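Local coordinates for uncharacterized protein (Leishmania major, PDB 3KSV) that is of unknown function but carries a zinc-bound HIT domain, and so probably binds nucleotides and hydrolyses nucleoside phosphoramidates as its Hint relatives do, at residues P42-H47 against H110-T115; T31-A36 against A67-V72. One frame throughout, in Å; residues are numbered along the deposited sequence.

Contact 1. Residues P42-H47 against H110-T115; sequences PLSRGH and HIIPKT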
# COMPACT_ATOMS: atom_id res chain seq x y z
N PRO A 42 -11.75 -8.37 -10.45
CA PRO A 42 -11.31 -8.62 -9.08
C PRO A 42 -10.61 -9.95 -8.90
O PRO A 42 -10.90 -10.89 -9.63
CB PRO A 42 -12.63 -8.65 -8.31
CG PRO A 42 -13.60 -9.21 -9.28
CD PRO A 42 -13.20 -8.61 -10.60
N LEU A 43 -9.73 -10.05 -7.89
CA LEU A 43 -9.14 -11.32 -7.47
C LEU A 43 -10.02 -12.03 -6.45
O LEU A 43 -9.85 -13.22 -6.19
CB LEU A 43 -7.78 -11.09 -6.82
CG LEU A 43 -6.66 -10.47 -7.64
CD1 LEU A 43 -5.43 -10.46 -6.77
CD2 LEU A 43 -6.41 -11.18 -8.96
N SER A 44 -10.93 -11.26 -5.85
CA SER A 44 -11.85 -11.76 -4.84
C SER A 44 -13.04 -10.80 -4.81
O SER A 44 -12.95 -9.66 -5.29
CB SER A 44 -11.17 -11.80 -3.48
OG SER A 44 -10.71 -10.51 -3.13
N ARG A 45 -14.14 -11.26 -4.25
CA ARG A 45 -15.35 -10.46 -4.10
C ARG A 45 -15.08 -9.27 -3.15
O ARG A 45 -14.58 -9.46 -2.05
CB ARG A 45 -16.47 -11.37 -3.57
CG ARG A 45 -17.79 -10.70 -3.24
CD ARG A 45 -18.53 -10.21 -4.46
NE ARG A 45 -19.65 -9.38 -4.02
CZ ARG A 45 -20.86 -9.82 -3.66
NH1 ARG A 45 -21.19 -11.12 -3.70
NH2 ARG A 45 -21.78 -8.93 -3.27
N GLY A 46 -15.40 -8.05 -3.60
CA GLY A 46 -15.20 -6.81 -2.81
C GLY A 46 -13.87 -6.09 -3.02
O GLY A 46 -13.58 -5.12 -2.33
N HIS A 47 -13.06 -6.60 -3.95
CA HIS A 47 -11.80 -5.98 -4.39
C HIS A 47 -12.06 -4.58 -4.94
O HIS A 47 -12.88 -4.40 -5.87
CB HIS A 47 -11.16 -6.88 -5.47
CG HIS A 47 -9.84 -6.41 -6.02
ND1 HIS A 47 -9.06 -7.23 -6.82
CD2 HIS A 47 -9.18 -5.23 -5.94
CE1 HIS A 47 -7.97 -6.58 -7.18
NE2 HIS A 47 -8.02 -5.37 -6.66
N HIS A 110 -4.74 -1.30 -4.74
CA HIS A 110 -5.72 -2.36 -4.64
C HIS A 110 -5.96 -2.61 -3.15
O HIS A 110 -4.99 -2.67 -2.37
CB HIS A 110 -5.14 -3.65 -5.25
CG HIS A 110 -4.75 -3.55 -6.71
ND1 HIS A 110 -5.59 -3.94 -7.72
CD2 HIS A 110 -3.59 -3.18 -7.30
CE1 HIS A 110 -4.97 -3.79 -8.88
NE2 HIS A 110 -3.75 -3.33 -8.65
N ILE A 111 -7.24 -2.76 -2.75
CA ILE A 111 -7.60 -3.33 -1.44
C ILE A 111 -8.35 -4.62 -1.70
O ILE A 111 -9.48 -4.59 -2.19
CB ILE A 111 -8.42 -2.39 -0.52
CG1 ILE A 111 -7.85 -0.95 -0.52
CG2 ILE A 111 -8.42 -2.94 0.95
CD1 ILE A 111 -8.09 -0.17 -1.81
N ILE A 112 -7.70 -5.76 -1.42
CA ILE A 112 -8.16 -7.07 -1.92
C ILE A 112 -8.55 -7.97 -0.75
O ILE A 112 -7.67 -8.39 0.01
CB ILE A 112 -7.05 -7.80 -2.73
CG1 ILE A 112 -6.45 -6.90 -3.83
CG2 ILE A 112 -7.61 -9.03 -3.40
CD1 ILE A 112 -5.08 -7.33 -4.25
N PRO A 113 -9.87 -8.27 -0.58
CA PRO A 113 -10.33 -9.18 0.47
C PRO A 113 -9.68 -10.54 0.34
O PRO A 113 -9.51 -11.04 -0.78
CB PRO A 113 -11.83 -9.30 0.21
CG PRO A 113 -12.18 -8.01 -0.47
CD PRO A 113 -10.99 -7.64 -1.29
N LYS A 114 -9.29 -11.11 1.48
CA LYS A 114 -8.72 -12.45 1.52
C LYS A 114 -9.69 -13.29 2.32
O LYS A 114 -9.62 -13.40 3.55
CB LYS A 114 -7.32 -12.47 2.16
CG LYS A 114 -6.59 -13.83 2.05
CD LYS A 114 -6.19 -14.10 0.59
CE LYS A 114 -5.32 -15.32 0.40
NZ LYS A 114 -4.16 -15.31 1.31
N THR A 115 -10.62 -13.87 1.58
CA THR A 115 -11.69 -14.63 2.17
C THR A 115 -11.21 -16.06 2.39
O THR A 115 -11.68 -16.75 3.26
CB THR A 115 -13.00 -14.52 1.31
OG1 THR A 115 -13.79 -15.68 1.50
CG2 THR A 115 -12.71 -14.33 -0.20

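Contact 2. Residues T31-A36 against A67-V72; sequences TSKALA and AADVGV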
# COMPACT_ATOMS: atom_id res chain seq x y z
N THR A 31 -12.80 12.41 -2.77
CA THR A 31 -12.31 13.47 -1.91
C THR A 31 -11.75 14.50 -2.86
O THR A 31 -11.84 14.34 -4.07
CB THR A 31 -11.24 12.95 -0.89
OG1 THR A 31 -10.10 12.46 -1.59
CG2 THR A 31 -11.80 11.83 -0.03
N SER A 32 -11.17 15.57 -2.33
CA SER A 32 -10.60 16.59 -3.20
C SER A 32 -9.53 16.02 -4.15
O SER A 32 -9.51 16.35 -5.34
CB SER A 32 -10.02 17.74 -2.38
OG SER A 32 -9.27 17.23 -1.30
N LYS A 33 -8.67 15.14 -3.64
CA LYS A 33 -7.49 14.70 -4.41
C LYS A 33 -7.51 13.24 -4.85
O LYS A 33 -6.59 12.82 -5.56
CB LYS A 33 -6.21 15.00 -3.62
CG LYS A 33 -5.84 16.48 -3.53
CD LYS A 33 -5.30 16.97 -4.87
CE LYS A 33 -4.90 18.45 -4.84
NZ LYS A 33 -4.07 18.82 -6.05
N ALA A 34 -8.55 12.49 -4.48
CA ALA A 34 -8.58 11.03 -4.66
C ALA A 34 -9.98 10.48 -4.98
O ALA A 34 -10.98 11.11 -4.70
CB ALA A 34 -8.00 10.33 -3.40
N LEU A 35 -10.02 9.28 -5.56
CA LEU A 35 -11.25 8.59 -5.88
C LEU A 35 -11.15 7.09 -5.51
O LEU A 35 -10.07 6.50 -5.59
CB LEU A 35 -11.53 8.75 -7.38
CG LEU A 35 -12.97 8.71 -7.86
CD1 LEU A 35 -13.56 10.13 -7.78
CD2 LEU A 35 -13.07 8.11 -9.29
N ALA A 36 -12.27 6.48 -5.11
CA ALA A 36 -12.37 5.04 -4.92
C ALA A 36 -13.51 4.43 -5.75
O ALA A 36 -14.57 5.05 -5.93
CB ALA A 36 -12.55 4.72 -3.44
N ALA A 67 -0.62 12.72 -1.42
CA ALA A 67 -0.23 11.55 -0.65
C ALA A 67 -0.99 11.50 0.68
O ALA A 67 -1.46 10.43 1.08
CB ALA A 67 1.25 11.52 -0.44
N ALA A 68 -1.14 12.65 1.33
CA ALA A 68 -1.90 12.70 2.59
C ALA A 68 -3.35 12.30 2.37
O ALA A 68 -3.89 11.48 3.11
CB ALA A 68 -1.82 14.09 3.22
N ASP A 69 -3.97 12.85 1.32
CA ASP A 69 -5.37 12.56 0.99
C ASP A 69 -5.58 11.10 0.57
O ASP A 69 -6.60 10.48 0.93
CB ASP A 69 -5.84 13.53 -0.12
CG ASP A 69 -7.38 13.66 -0.20
OD1 ASP A 69 -8.06 14.07 0.79
OD2 ASP A 69 -7.92 13.40 -1.30
N VAL A 70 -4.65 10.55 -0.20
CA VAL A 70 -4.74 9.15 -0.61
C VAL A 70 -4.54 8.19 0.59
O VAL A 70 -5.26 7.19 0.72
CB VAL A 70 -3.75 8.78 -1.75
CG1 VAL A 70 -3.77 7.27 -1.97
CG2 VAL A 70 -4.10 9.50 -3.04
N GLY A 71 -3.61 8.52 1.48
CA GLY A 71 -3.43 7.72 2.71
C GLY A 71 -4.71 7.67 3.55
O GLY A 71 -5.07 6.61 4.09
N VAL A 72 -5.37 8.81 3.69
CA VAL A 72 -6.60 8.91 4.45
C VAL A 72 -7.73 8.13 3.78
O VAL A 72 -8.41 7.36 4.45
CB VAL A 72 -7.04 10.39 4.64
CG1 VAL A 72 -8.50 10.49 5.03
CG2 VAL A 72 -6.15 11.06 5.69

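Contact 1. Residues P42-H47 against H110-T115
The imidazole of H47 meets I112 with its face and H110 with its rim. CG1 of I112 sits 3.7 Å from the centroid of the H47 ring, almost on its normal, a CH-pi contact. At the ring's edge, H47 NE2 and H110 ND1 share a hydrogen bond of 3.0 Å, the two planes turned 58° apart. H47 lies alongside I112 because its CG stands trans to the backbone N (chi1 -179°), and its ND1 accepts from L43 N, 3.1 Å away in the ring plane. Both ring nitrogens are thus engaged, which fixes the ring's rotation; histidine suits the place by offering two ring nitrogens on its rim and a flat face.

Further along, the small S44 hydroxyl, OG, donates to P113 O at 2.7 Å. The P113 ring packs against the type II turn S44-H47, its CG 3.2 Å from R45 O. G46 holds the turn's third position, whose positive phi suits glycine.

H110 belongs to the predicted histidine triad, and its ring meets that of H108. The loop before strand 48-52 packs on strand 109-114, with helix 64-82 touching I111 and P113, and W125 of the second subunit set edge-to-face with H110.

Contact 2. Residues T31-A36 against A67-V72
D69 reaches from its helix into the turn at T31-A34, and one carboxylate oxygen does most of the work. T31 OG1 donates to D69 OD2; the modelled 2.4 Å is very short, so its exact length is doubtful. The backbone N of K33 approaches the same OD2 at 3.0 Å, from above the carboxylate plane and with an N-H...O angle of 140°. T31 and D69 extend toward each other from opposite directions: CG of D69 stands anti to its own backbone N (chi1 -160°), which carries the acid off the helix toward the turn. Aspartate suits this place because its short side chain brings a strong acceptor close to the backbone. The T31 hydroxyl also accepts a weak bond from A34 N, so threonine links the acid to the turn itself.

On the inner side A34 CB meets V70 CG2 at 4.0 Å, an apolar contact, and a methyl group is small enough to let strand and helix approach here.

Toward solvent the fit is looser. S32 OG comes no nearer to D69 OD1 than 4.0 Å. K33 lays its CB beside the carboxylate before its chain leads away, and its amine forms a weak, long ion pair with D66, earlier on the same helix.

The turn joins strands 27-30 and 34-38, and K53 binds its T31 carbonyl. Helix 64-82 packs beside it, with V70 resting on V50 and P52 of strand 48-52, while A68 and V72 pack against the second subunit.

Overall arrangement
Both contacts reach the five-stranded antiparallel sheet of the HIT domain and lie about 20 Å apart between centres, without touching. Contact 1 is the more buried: a loop folds over strand 109-114, near the predicted active-site H108, and combines an imidazole pair and a serine hydroxyl bond with aliphatic and prolyl packing. Contact 2 is partly open to solvent and ties the turn before strand 34-38 to helix 64-82 through one carboxylate, with a small apolar patch on its inner side. The same helix also touches strand residues of contact 1, and strand 48-52 borders both. Each contact touches the second subunit, contact 1 through polar, aromatic and apolar partners, contact 2 by small apolar residues.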